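Local structure of proto-oncogene vav (Homo sapiens, 6NFA) at residues N223-Q228 with G384-G389; S374-Q379 with R406-G411; L90-H95 with E121-Y126; D252-I257 with F331-E336. The protein probably acts as a guanine nucleotide exchange factor for Rho-family GTPases, through a RhoGEF (DH) domain followed in the chain by PH and C1 domains. All coordinates share one frame; numbering follows the deposited sequence.

Contact 3 is the buried one, an aromatic cluster between helix 86-105 and the chain around 121-126 in the RhoGEF domain, while contacts 1 and 2 lie near the surface and contact 4 is partly buried in the PH sheet. Contact 2 lies wholly within the C1 domain and contact 1 has one segment in it: contact 1 docks a C1 loop on helix 196-235, contact 2 packs two zinc-bearing loops together by apolar touches. Contacts 1 and 3 hold different elements, yet both reach the bound small molecule 9K1, contact 1 with hydrogen bonds and contact 3 with close packing. Contact 4 relies on paired backbone bonds, and its centre lies about 50 Å from that of contact 3.

Contact 1: N223-Q228 with G384-G389; sequences NETLRQ and GTFYQG. With 9K1 ((2S)-2-{[3-(4-methylphenyl)imidazo[1,2-a]pyrazin-8-yl]amino}-3-(pyridin-3-yl)propan-1-ol), chain D.
This is a surface docking contact between domains: Thr-385 and Phe-386, in a loop of the C1 domain, sit against Asn-223, Thr-225 and Leu-226 on the long helix 196-235. The polar link is a single hydrogen bond, from Thr-385 OG1 to Asn-223 OD1 at 3.1 Å. The hydroxyl meets the carbonyl almost end-on (C=O...donor angle 158°), tilted a little from its plane. With chi1 of Thr-385 at 54° the hydroxyl faces the helix, and the methyl CG2 is left to pack on the pyridine ring of 9K1, 3.5 Å from its C27. The loop belongs to the C1 fold, leading into strand 389-392, and Asp-222, one residue before the helix segment, grips it too by accepting from Thr-385 N and Phe-386 N. Beyond the threonine the contact turns apolar. The Phe-386 ring swings out with CG anti to its backbone N (chi1 -176°) and receives two helix side chains obliquely: Leu-226 CD2 comes to 3.8 Å from Phe-386 CD1, and Thr-225 CG2 to 3.8 Å from Phe-386 CE2. Arg-248 also touches both Thr-225 and Phe-386. On the ligand side, Gly-384 N donates to 9K1 N7 at 3.1 Å, and Gly-384 O takes a bond from Gln-388 NE2, also 3.1 Å long, besides a weak one from 9K1 N11.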
# COMPACT_ATOMS: atom_id res chain seq x y z
N ASN A 223 1.81 -4.99 -0.48
CA ASN A 223 1.69 -6.42 -0.18
C ASN A 223 1.51 -7.24 -1.45
O ASN A 223 2.14 -8.28 -1.58
CB ASN A 223 0.61 -6.69 0.85
CG ASN A 223 1.05 -6.39 2.28
OD1 ASN A 223 2.06 -5.70 2.54
ND2 ASN A 223 0.34 -6.98 3.24
N GLU A 224 0.76 -6.71 -2.43
CA GLU A 224 0.60 -7.36 -3.73
C GLU A 224 1.94 -7.38 -4.50
O GLU A 224 2.24 -8.38 -5.16
CB GLU A 224 -0.53 -6.71 -4.55
CG GLU A 224 -1.93 -7.14 -4.11
CD GLU A 224 -3.09 -6.21 -4.42
OE1 GLU A 224 -2.86 -5.11 -4.99
OE2 GLU A 224 -4.24 -6.57 -4.07
N THR A 225 2.76 -6.32 -4.37
CA THR A 225 4.10 -6.23 -4.98
C THR A 225 5.00 -7.28 -4.34
O THR A 225 5.70 -7.99 -5.05
CB THR A 225 4.65 -4.80 -4.83
OG1 THR A 225 3.87 -3.91 -5.61
CG2 THR A 225 6.12 -4.68 -5.25
N LEU A 226 4.96 -7.40 -3.01
CA LEU A 226 5.73 -8.39 -2.28
C LEU A 226 5.34 -9.82 -2.67
O LEU A 226 6.21 -10.71 -2.71
CB LEU A 226 5.68 -8.15 -0.77
CG LEU A 226 6.65 -7.04 -0.29
CD1 LEU A 226 6.10 -6.27 0.90
CD2 LEU A 226 8.05 -7.59 -0.04
N ARG A 227 4.06 -10.05 -3.04
CA ARG A 227 3.64 -11.38 -3.48
C ARG A 227 4.18 -11.68 -4.88
O ARG A 227 4.70 -12.77 -5.12
CB ARG A 227 2.12 -11.57 -3.38
CG ARG A 227 1.69 -11.95 -1.96
CD ARG A 227 0.18 -11.89 -1.76
NE ARG A 227 -0.17 -11.30 -0.46
CZ ARG A 227 -0.88 -10.18 -0.31
NH1 ARG A 227 -1.35 -9.53 -1.37
NH2 ARG A 227 -1.13 -9.72 0.91
N GLN A 228 4.11 -10.69 -5.77
CA GLN A 228 4.60 -10.79 -7.13
C GLN A 228 6.11 -11.08 -7.14
O GLN A 228 6.54 -11.93 -7.92
CB GLN A 228 4.27 -9.49 -7.89
CG GLN A 228 4.59 -9.49 -9.38
CD GLN A 228 4.48 -8.10 -9.97
OE1 GLN A 228 4.63 -7.06 -9.28
NE2 GLN A 228 4.21 -8.03 -11.27
N GLY A 384 2.89 2.77 3.52
CA GLY A 384 3.16 1.46 2.94
C GLY A 384 4.16 0.64 3.71
O GLY A 384 4.68 1.05 4.76
N THR A 385 4.46 -0.55 3.16
CA THR A 385 5.32 -1.59 3.76
C THR A 385 6.57 -1.93 2.94
O THR A 385 7.35 -2.78 3.37
CB THR A 385 4.47 -2.87 3.94
OG1 THR A 385 3.88 -3.20 2.68
CG2 THR A 385 3.37 -2.70 4.97
N PHE A 386 6.75 -1.31 1.77
CA PHE A 386 7.85 -1.62 0.87
C PHE A 386 8.24 -0.39 0.05
O PHE A 386 7.37 0.18 -0.60
CB PHE A 386 7.39 -2.75 -0.09
CG PHE A 386 8.42 -3.29 -1.05
CD1 PHE A 386 9.46 -4.11 -0.61
CD2 PHE A 386 8.30 -3.05 -2.41
CE1 PHE A 386 10.39 -4.63 -1.51
CE2 PHE A 386 9.23 -3.59 -3.31
CZ PHE A 386 10.26 -4.38 -2.86
N TYR A 387 9.55 0.00 0.07
CA TYR A 387 10.16 1.15 -0.65
C TYR A 387 9.31 2.40 -0.65
O TYR A 387 9.03 2.98 -1.69
CB TYR A 387 10.60 0.76 -2.08
CG TYR A 387 11.91 0.01 -2.07
CD1 TYR A 387 13.13 0.68 -1.95
CD2 TYR A 387 11.94 -1.38 -2.15
CE1 TYR A 387 14.34 -0.00 -1.92
CE2 TYR A 387 13.15 -2.08 -2.12
CZ TYR A 387 14.35 -1.39 -2.01
OH TYR A 387 15.55 -2.06 -1.95
N GLN A 388 8.90 2.81 0.54
CA GLN A 388 8.01 3.92 0.83
C GLN A 388 8.56 5.30 0.48
O GLN A 388 7.77 6.23 0.26
CB GLN A 388 7.59 3.86 2.31
CG GLN A 388 7.11 2.47 2.75
CD GLN A 388 8.15 1.67 3.48
OE1 GLN A 388 9.33 1.74 3.18
NE2 GLN A 388 7.73 0.80 4.40
N GLY A 389 9.89 5.43 0.44
CA GLY A 389 10.56 6.68 0.11
C GLY A 389 12.07 6.57 0.00
O GLY A 389 12.60 5.58 -0.51
C1 9K1 D . 1.98 2.68 7.60
C3 9K1 D . 0.86 2.68 9.64
C12 9K1 D . 5.69 2.03 8.03
C13 9K1 D . 6.79 2.88 7.35
C15 9K1 D . 5.94 0.49 7.91
C16 9K1 D . -2.11 3.79 8.66
C17 9K1 D . -3.49 3.92 8.85
C18 9K1 D . -4.40 3.11 8.14
C19 9K1 D . -3.93 2.15 7.22
C20 9K1 D . -2.54 1.99 7.05
C21 9K1 D . -5.91 3.29 8.35
C22 9K1 D . 4.77 -0.31 8.52
C23 9K1 D . 4.75 -0.65 9.90
C25 9K1 D . 2.60 -1.64 9.69
C26 9K1 D . 2.54 -1.32 8.32
C27 9K1 D . 3.63 -0.64 7.75
N2 9K1 D . 0.88 2.70 8.31
C4 9K1 D . 2.04 2.66 10.29
N5 9K1 D . 3.28 2.61 9.53
C6 9K1 D . 3.31 2.61 8.23
N7 9K1 D . 1.71 2.72 6.37
C8 9K1 D . 0.29 2.77 6.18
C9 9K1 D . -0.15 2.70 7.47
C10 9K1 D . -1.63 2.80 7.78
N11 9K1 D . 4.40 2.49 7.49
O14 9K1 D . 6.65 4.27 7.73
N24 9K1 D . 3.68 -1.28 10.45

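Contact 2: S374-Q379 with R406-G411; sequences SCKACQ and RVPPCG. With ZN (zinc ion), chain C; ZN (zinc ion), chain B.
Ala-377 and Lys-376 sit between the two cysteines of one zinc site, yet the residues they pack on, Val-407 and Pro-408, lie in a segment whose own cysteine, Cys-410, serves a different zinc. The closest approaches are nearly all carbon to carbon. Val-407 straddles the turn with its two methyls: CG1 rests 3.9 Å from Lys-376 CB, while CG2 lies 3.8 Å from Ala-377 CB. The alanine methyl also meets Arg-406 CB. Lys-376 runs across Val-407 and Pro-408 at about a right angle, its CG 3.9 Å from Pro-408 CD, and then bends at chi2 (80°), so that the ammonium end leads off from the contact. The turn itself is a CxxC zinc knuckle. Cys-375 SG binds the first zinc at 2.4 Å and Cys-378 SG at 2.3 Å, with His-400 and Cys-403 completing the site. Cys-375 SG additionally accepts from Ala-377 N at 3.4 Å and, weakly, from Cys-378 N; such N-H...S bonds should spread the thiolate charge and help fix the shape of the loop. The second zinc takes Cys-410 SG at 2.5 Å together with His-362, Cys-392 and Cys-395, so both sites have three cysteines and one histidine, as in C1 domains. The knuckle is tied to strand 398-399 by backbone bonding between Lys-376 and Ser-398, and Cys-375 and Val-407 both touch Ala-399 of that same strand, which places the contact beside the last strand of the small three-stranded C1 sheet.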
# COMPACT_ATOMS: atom_id res chain seq x y z
N SER A 374 8.45 9.11 9.56
CA SER A 374 7.95 10.39 9.06
C SER A 374 8.95 11.04 8.13
O SER A 374 10.15 10.81 8.25
CB SER A 374 7.65 11.33 10.23
OG SER A 374 6.59 10.80 11.02
N CYS A 375 8.46 11.87 7.21
CA CYS A 375 9.27 12.62 6.28
C CYS A 375 9.91 13.85 6.98
O CYS A 375 9.20 14.70 7.50
CB CYS A 375 8.42 13.05 5.08
SG CYS A 375 9.24 14.21 3.96
N LYS A 376 11.25 13.96 6.94
CA LYS A 376 12.01 15.09 7.51
C LYS A 376 11.57 16.50 6.98
O LYS A 376 11.82 17.50 7.66
CB LYS A 376 13.52 14.88 7.27
CG LYS A 376 14.42 15.57 8.27
CD LYS A 376 14.55 14.80 9.58
CE LYS A 376 15.22 15.64 10.63
NZ LYS A 376 15.37 14.89 11.91
N ALA A 377 10.92 16.58 5.80
CA ALA A 377 10.47 17.84 5.23
C ALA A 377 9.01 18.24 5.58
O ALA A 377 8.79 19.35 6.09
CB ALA A 377 10.69 17.84 3.73
N CYS A 378 8.02 17.36 5.29
CA CYS A 378 6.59 17.64 5.54
C CYS A 378 6.07 17.09 6.88
O CYS A 378 4.95 17.42 7.28
CB CYS A 378 5.73 17.17 4.37
SG CYS A 378 5.72 15.37 4.15
N GLN A 379 6.87 16.25 7.56
CA GLN A 379 6.57 15.60 8.85
C GLN A 379 5.40 14.57 8.76
O GLN A 379 4.94 14.05 9.78
CB GLN A 379 6.39 16.62 10.01
CG GLN A 379 7.52 17.65 10.18
CD GLN A 379 8.91 17.09 10.48
OE1 GLN A 379 9.08 15.99 11.04
NE2 GLN A 379 9.94 17.87 10.17
N ARG A 406 13.27 19.96 -0.16
CA ARG A 406 12.77 20.69 0.98
C ARG A 406 13.39 20.23 2.28
O ARG A 406 13.24 20.91 3.30
CB ARG A 406 11.23 20.60 1.04
CG ARG A 406 10.47 21.30 -0.11
CD ARG A 406 11.13 22.59 -0.58
NE ARG A 406 11.23 23.59 0.49
CZ ARG A 406 12.26 24.42 0.65
NH1 ARG A 406 13.29 24.39 -0.19
NH2 ARG A 406 12.26 25.29 1.65
N VAL A 407 14.07 19.07 2.27
CA VAL A 407 14.70 18.55 3.48
C VAL A 407 15.82 19.51 4.00
O VAL A 407 16.44 20.21 3.18
CB VAL A 407 15.16 17.07 3.41
CG1 VAL A 407 15.91 16.64 4.67
CG2 VAL A 407 14.00 16.15 3.15
N PRO A 408 16.07 19.59 5.33
CA PRO A 408 17.14 20.47 5.86
C PRO A 408 18.50 20.05 5.32
O PRO A 408 18.67 18.85 5.16
CB PRO A 408 17.12 20.21 7.37
CG PRO A 408 15.81 19.60 7.65
CD PRO A 408 15.44 18.83 6.44
N PRO A 409 19.50 20.95 5.17
CA PRO A 409 20.81 20.52 4.62
C PRO A 409 21.54 19.41 5.38
O PRO A 409 21.49 19.41 6.61
CB PRO A 409 21.64 21.81 4.61
CG PRO A 409 20.64 22.89 4.56
CD PRO A 409 19.46 22.41 5.35
N CYS A 410 22.21 18.49 4.65
CA CYS A 410 22.98 17.37 5.21
C CYS A 410 24.06 17.88 6.20
O CYS A 410 24.79 18.83 5.89
CB CYS A 410 23.58 16.52 4.11
SG CYS A 410 24.11 14.88 4.64
N GLY A 411 24.07 17.29 7.40
CA GLY A 411 24.98 17.64 8.50
C GLY A 411 24.70 19.03 9.05
O GLY A 411 25.56 19.92 8.93
ZN ZN C . 7.32 14.61 2.63
ZN ZN B . 21.81 14.08 4.29

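Contact 3: L90-H95 with E121-Y126; sequences LRVHTH and ERFLVY. With 9K1 ((2S)-2-{[3-(4-methylphenyl)imidazo[1,2-a]pyrazin-8-yl]amino}-3-(pyridin-3-yl)propan-1-ol), chain D.
Val-92, on helix 86-105, faces Arg-122 of segment 121-126 with their CA atoms 7.0 Å apart, and the chain that follows, up to Tyr-126, turns its aromatic side chains back onto the first helix. Val-92 CG1 comes to 3.5 Å from Phe-123 CE1 and is also the methyl nearer to the carbonyl O of Arg-122. Next to it, His-93 and Phe-123 form an offset stack, centroids 4.6 Å apart and planes at 20°. The overlap is at the rim: Phe-123 CE1 lies over one face of the imidazole, 3.4 Å from His-93 NE2. That same nitrogen reaches the edge of the Tyr-126 ring and donates a weak, strongly bent hydrogen bond to Tyr-126 OH (2.9 Å, 121° at the hydrogen). The two rings meet rim to rim, neither lying over the other. Tyr-126 CB packs 3.5 Å from the tolyl methyl C21 of 9K1, and the backbone O of Phe-123 lies near C17 of the tolyl ring, so the cluster backs part of the ligand pocket. The stronger polar partners come from helix 37-70: Glu-52 binds His-93 ND1, and Tyr-55 OH binds Tyr-126 OH. Glu-52 and the stack on Phe-123 probably hold the buried imidazole in its rotation, with the weak bond to Tyr-126 OH as an addition, and the carboxylate would tend to raise its basicity.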
# COMPACT_ATOMS: atom_id res chain seq x y z
N LEU A 90 -10.35 -1.35 19.32
CA LEU A 90 -11.45 -1.10 20.26
C LEU A 90 -11.08 -0.03 21.30
O LEU A 90 -11.87 0.87 21.53
CB LEU A 90 -11.88 -2.40 20.95
CG LEU A 90 -12.79 -2.29 22.19
CD1 LEU A 90 -14.24 -1.95 21.81
CD2 LEU A 90 -12.75 -3.57 23.00
N ARG A 91 -9.88 -0.13 21.90
CA ARG A 91 -9.38 0.83 22.88
C ARG A 91 -9.26 2.25 22.28
O ARG A 91 -9.63 3.22 22.94
CB ARG A 91 -8.03 0.35 23.43
CG ARG A 91 -7.37 1.28 24.44
CD ARG A 91 -5.87 1.10 24.48
NE ARG A 91 -5.17 2.36 24.73
CZ ARG A 91 -4.61 3.11 23.78
NH1 ARG A 91 -4.63 2.71 22.51
NH2 ARG A 91 -4.00 4.24 24.10
N VAL A 92 -8.80 2.36 21.01
CA VAL A 92 -8.65 3.65 20.32
C VAL A 92 -10.04 4.26 19.98
O VAL A 92 -10.24 5.45 20.20
CB VAL A 92 -7.69 3.55 19.09
CG1 VAL A 92 -7.71 4.82 18.24
CG2 VAL A 92 -6.26 3.26 19.53
N HIS A 93 -10.99 3.44 19.50
CA HIS A 93 -12.34 3.88 19.15
C HIS A 93 -13.22 4.20 20.36
O HIS A 93 -14.15 5.00 20.22
CB HIS A 93 -13.01 2.88 18.23
CG HIS A 93 -12.43 2.91 16.85
ND1 HIS A 93 -13.04 3.61 15.83
CD2 HIS A 93 -11.29 2.35 16.39
CE1 HIS A 93 -12.26 3.45 14.77
NE2 HIS A 93 -11.19 2.70 15.06
N THR A 94 -12.94 3.58 21.53
CA THR A 94 -13.65 3.81 22.79
C THR A 94 -13.39 5.27 23.16
O THR A 94 -14.35 6.02 23.36
CB THR A 94 -13.23 2.77 23.86
OG1 THR A 94 -13.90 1.54 23.58
CG2 THR A 94 -13.56 3.20 25.28
N HIS A 95 -12.11 5.68 23.15
CA HIS A 95 -11.67 7.05 23.41
C HIS A 95 -12.13 8.01 22.31
O HIS A 95 -12.39 9.18 22.61
CB HIS A 95 -10.15 7.12 23.54
CG HIS A 95 -9.63 6.60 24.84
ND1 HIS A 95 -9.30 5.27 25.01
CD2 HIS A 95 -9.37 7.26 25.99
CE1 HIS A 95 -8.86 5.16 26.26
NE2 HIS A 95 -8.88 6.34 26.88
N GLU A 121 -3.66 10.35 13.71
CA GLU A 121 -2.38 9.87 14.21
C GLU A 121 -2.53 8.71 15.20
O GLU A 121 -1.61 7.90 15.36
CB GLU A 121 -1.58 11.04 14.80
CG GLU A 121 -0.99 11.96 13.74
CD GLU A 121 0.17 11.37 12.96
OE1 GLU A 121 1.31 11.37 13.49
OE2 GLU A 121 -0.06 10.90 11.82
N ARG A 122 -3.69 8.63 15.85
CA ARG A 122 -3.97 7.55 16.79
C ARG A 122 -4.42 6.28 16.02
O ARG A 122 -4.26 5.17 16.52
CB ARG A 122 -5.03 7.96 17.84
CG ARG A 122 -4.75 9.27 18.59
CD ARG A 122 -4.23 9.05 19.99
NE ARG A 122 -3.85 10.31 20.63
CZ ARG A 122 -3.37 10.42 21.87
NH1 ARG A 122 -3.22 9.34 22.63
NH2 ARG A 122 -3.04 11.61 22.35
N PHE A 123 -4.96 6.46 14.80
CA PHE A 123 -5.44 5.40 13.90
C PHE A 123 -4.32 4.70 13.09
O PHE A 123 -4.58 3.96 12.14
CB PHE A 123 -6.54 5.93 12.97
CG PHE A 123 -7.89 6.12 13.62
CD1 PHE A 123 -8.24 5.42 14.77
CD2 PHE A 123 -8.84 6.96 13.05
CE1 PHE A 123 -9.49 5.59 15.37
CE2 PHE A 123 -10.10 7.13 13.64
CZ PHE A 123 -10.42 6.44 14.80
N LEU A 124 -3.07 4.95 13.49
CA LEU A 124 -1.87 4.40 12.87
C LEU A 124 -1.74 2.90 13.18
O LEU A 124 -1.10 2.14 12.44
CB LEU A 124 -0.67 5.17 13.42
CG LEU A 124 0.22 5.82 12.41
CD1 LEU A 124 -0.55 6.83 11.52
CD2 LEU A 124 1.39 6.44 13.11
N VAL A 125 -2.36 2.49 14.30
CA VAL A 125 -2.47 1.13 14.83
C VAL A 125 -3.10 0.20 13.76
O VAL A 125 -2.78 -0.98 13.73
CB VAL A 125 -3.26 1.20 16.17
CG1 VAL A 125 -3.50 -0.18 16.75
CG2 VAL A 125 -2.52 2.06 17.19
N TYR A 126 -3.91 0.78 12.86
CA TYR A 126 -4.53 0.11 11.71
C TYR A 126 -3.52 -0.42 10.68
O TYR A 126 -3.90 -1.24 9.84
CB TYR A 126 -5.45 1.09 10.99
CG TYR A 126 -6.87 1.04 11.47
CD1 TYR A 126 -7.79 0.15 10.92
CD2 TYR A 126 -7.31 1.88 12.49
CE1 TYR A 126 -9.10 0.08 11.38
CE2 TYR A 126 -8.63 1.83 12.95
CZ TYR A 126 -9.52 0.93 12.39
OH TYR A 126 -10.82 0.88 12.82
C1 9K1 D . 1.98 2.68 7.60
C3 9K1 D . 0.86 2.68 9.64
C12 9K1 D . 5.69 2.03 8.03
C13 9K1 D . 6.79 2.88 7.35
C15 9K1 D . 5.94 0.49 7.91
C16 9K1 D . -2.11 3.79 8.66
C17 9K1 D . -3.49 3.92 8.85
C18 9K1 D . -4.40 3.11 8.14
C19 9K1 D . -3.93 2.15 7.22
C20 9K1 D . -2.54 1.99 7.05
C21 9K1 D . -5.91 3.29 8.35
C22 9K1 D . 4.77 -0.31 8.52
C23 9K1 D . 4.75 -0.65 9.90
C25 9K1 D . 2.60 -1.64 9.69
C26 9K1 D . 2.54 -1.32 8.32
C27 9K1 D . 3.63 -0.64 7.75
N2 9K1 D . 0.88 2.70 8.31
C4 9K1 D . 2.04 2.66 10.29
N5 9K1 D . 3.28 2.61 9.53
C6 9K1 D . 3.31 2.61 8.23
N7 9K1 D . 1.71 2.72 6.37
C8 9K1 D . 0.29 2.77 6.18
C9 9K1 D . -0.15 2.70 7.47
C10 9K1 D . -1.63 2.80 7.78
N11 9K1 D . 4.40 2.49 7.49
O14 9K1 D . 6.65 4.27 7.73
N24 9K1 D . 3.68 -1.28 10.45

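Contact 4: D252-I257 with F331-E336; sequences DGELKI and FFKTRE
Backbone hydrogen bonds come first: Lys-256 and Phe-331 make an antiparallel hydrogen-bonded pair, Lys-256 N to Phe-331 O at 2.9 Å and Phe-331 N to Lys-256 O at 2.8 Å, both nearly straight. Beyond that pair a water takes over, accepting from Lys-333 N and donating to Glu-254 O at 2.9 Å, so it bridges strand 249-258 to the start of the turn after strand 327-332. The apolar contacts fall on both sides of the sheet. Leu-255 and Phe-332 lie side by side and point the same way, with Leu-255 CD2 3.7 Å from Phe-332 CE1. Phe-332 also meets the rings of Phe-317 and Trp-341. On the other side, Lys-256 CB and Phe-331 CB are neighbours at 3.9 Å, and the edge of the Phe-331 ring turns to Lys-256 O, 3.7 Å from Phe-331 CD1. Among the charged groups, the end of Lys-256 leaves the pair for a salt bridge with Asp-267 and a cation-pi contact with Trp-313. Glu-254 OE2 and Lys-333 NZ stay 4.4 Å apart, too far for a salt bridge, though their charges should still attract. Next along the chain Thr-334 is the N-cap of helix 335-352, its OG1 bonded to Leu-337 N. A first strand paired with the last one, which then turns straight into the C-terminal helix of the PH domain, whose Trp-341 packs against Phe-332 of the sheet, is the arrangement of the PH fold.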
# COMPACT_ATOMS: atom_id res chain seq x y z
N ASP A 252 7.82 -7.06 -17.50
CA ASP A 252 8.50 -8.30 -17.87
C ASP A 252 7.93 -8.82 -19.19
O ASP A 252 6.75 -8.60 -19.49
CB ASP A 252 8.40 -9.37 -16.75
CG ASP A 252 7.00 -9.80 -16.40
OD1 ASP A 252 6.25 -8.99 -15.79
OD2 ASP A 252 6.65 -10.98 -16.68
N GLY A 253 8.78 -9.41 -20.01
CA GLY A 253 8.35 -9.85 -21.32
C GLY A 253 9.48 -10.21 -22.25
O GLY A 253 10.66 -9.96 -21.95
N GLU A 254 9.12 -10.85 -23.38
CA GLU A 254 10.06 -11.30 -24.41
C GLU A 254 10.64 -10.11 -25.17
O GLU A 254 9.97 -9.08 -25.33
CB GLU A 254 9.41 -12.34 -25.38
CG GLU A 254 8.28 -11.79 -26.26
CD GLU A 254 7.65 -12.70 -27.31
OE1 GLU A 254 7.45 -13.91 -27.02
OE2 GLU A 254 7.28 -12.19 -28.39
N LEU A 255 11.88 -10.27 -25.62
CA LEU A 255 12.61 -9.27 -26.40
C LEU A 255 13.80 -9.89 -27.10
O LEU A 255 14.16 -11.04 -26.83
CB LEU A 255 13.02 -8.02 -25.55
CG LEU A 255 13.82 -8.16 -24.20
CD1 LEU A 255 15.20 -8.79 -24.39
CD2 LEU A 255 14.05 -6.78 -23.57
N LYS A 256 14.45 -9.13 -27.99
CA LYS A 256 15.67 -9.55 -28.67
C LYS A 256 16.78 -8.60 -28.23
O LYS A 256 16.56 -7.40 -28.04
CB LYS A 256 15.51 -9.62 -30.20
CG LYS A 256 14.79 -10.89 -30.66
CD LYS A 256 14.74 -11.00 -32.16
CE LYS A 256 13.75 -12.05 -32.64
NZ LYS A 256 14.44 -13.26 -33.19
N ILE A 257 17.95 -9.15 -28.00
CA ILE A 257 19.05 -8.33 -27.48
C ILE A 257 20.34 -8.51 -28.29
O ILE A 257 20.63 -9.58 -28.83
CB ILE A 257 19.21 -8.60 -25.95
CG1 ILE A 257 20.06 -7.51 -25.26
CG2 ILE A 257 19.74 -10.02 -25.68
CD1 ILE A 257 19.87 -7.41 -23.78
N PHE A 331 15.38 -4.96 -28.77
CA PHE A 331 14.36 -5.07 -29.83
C PHE A 331 13.09 -5.65 -29.32
O PHE A 331 13.10 -6.68 -28.63
CB PHE A 331 14.85 -5.89 -31.05
CG PHE A 331 16.12 -5.36 -31.70
CD1 PHE A 331 17.38 -5.70 -31.21
CD2 PHE A 331 16.04 -4.52 -32.82
CE1 PHE A 331 18.55 -5.21 -31.81
CE2 PHE A 331 17.21 -4.00 -33.40
CZ PHE A 331 18.46 -4.36 -32.90
N PHE A 332 11.97 -4.99 -29.66
CA PHE A 332 10.61 -5.41 -29.29
C PHE A 332 9.79 -5.66 -30.54
O PHE A 332 10.08 -5.09 -31.58
CB PHE A 332 9.92 -4.38 -28.39
CG PHE A 332 10.74 -4.05 -27.18
CD1 PHE A 332 10.63 -4.80 -26.02
CD2 PHE A 332 11.69 -3.04 -27.22
CE1 PHE A 332 11.45 -4.55 -24.93
CE2 PHE A 332 12.52 -2.79 -26.13
CZ PHE A 332 12.38 -3.53 -24.98
N LYS A 333 8.76 -6.51 -30.41
CA LYS A 333 7.90 -6.92 -31.50
C LYS A 333 7.10 -5.78 -32.16
O LYS A 333 7.03 -5.74 -33.39
CB LYS A 333 6.97 -8.04 -31.06
CG LYS A 333 6.77 -9.05 -32.18
CD LYS A 333 5.82 -10.15 -31.82
CE LYS A 333 5.70 -11.14 -32.95
NZ LYS A 333 5.70 -12.55 -32.46
N THR A 334 6.52 -4.88 -31.36
CA THR A 334 5.68 -3.78 -31.84
C THR A 334 6.13 -2.41 -31.30
O THR A 334 6.89 -2.34 -30.33
CB THR A 334 4.20 -4.04 -31.45
OG1 THR A 334 4.10 -4.08 -30.03
CG2 THR A 334 3.63 -5.32 -32.05
N ARG A 335 5.62 -1.32 -31.91
CA ARG A 335 5.85 0.07 -31.52
C ARG A 335 5.25 0.31 -30.13
O ARG A 335 5.81 1.07 -29.35
CB ARG A 335 5.14 1.01 -32.50
CG ARG A 335 5.76 2.40 -32.55
CD ARG A 335 4.85 3.46 -33.16
NE ARG A 335 4.52 3.28 -34.58
CZ ARG A 335 3.35 2.84 -35.02
NH1 ARG A 335 2.42 2.42 -34.17
NH2 ARG A 335 3.11 2.77 -36.32
N GLU A 336 4.08 -0.32 -29.86
CA GLU A 336 3.34 -0.21 -28.61
C GLU A 336 4.21 -0.74 -27.47
O GLU A 336 4.35 -0.08 -26.44
CB GLU A 336 1.99 -0.96 -28.67
CG GLU A 336 1.08 -0.55 -29.82
CD GLU A 336 1.33 -1.24 -31.16
OE1 GLU A 336 2.05 -0.65 -32.00
OE2 GLU A 336 0.79 -2.35 -31.37
O HOH W 1 8.74 -7.77 -27.63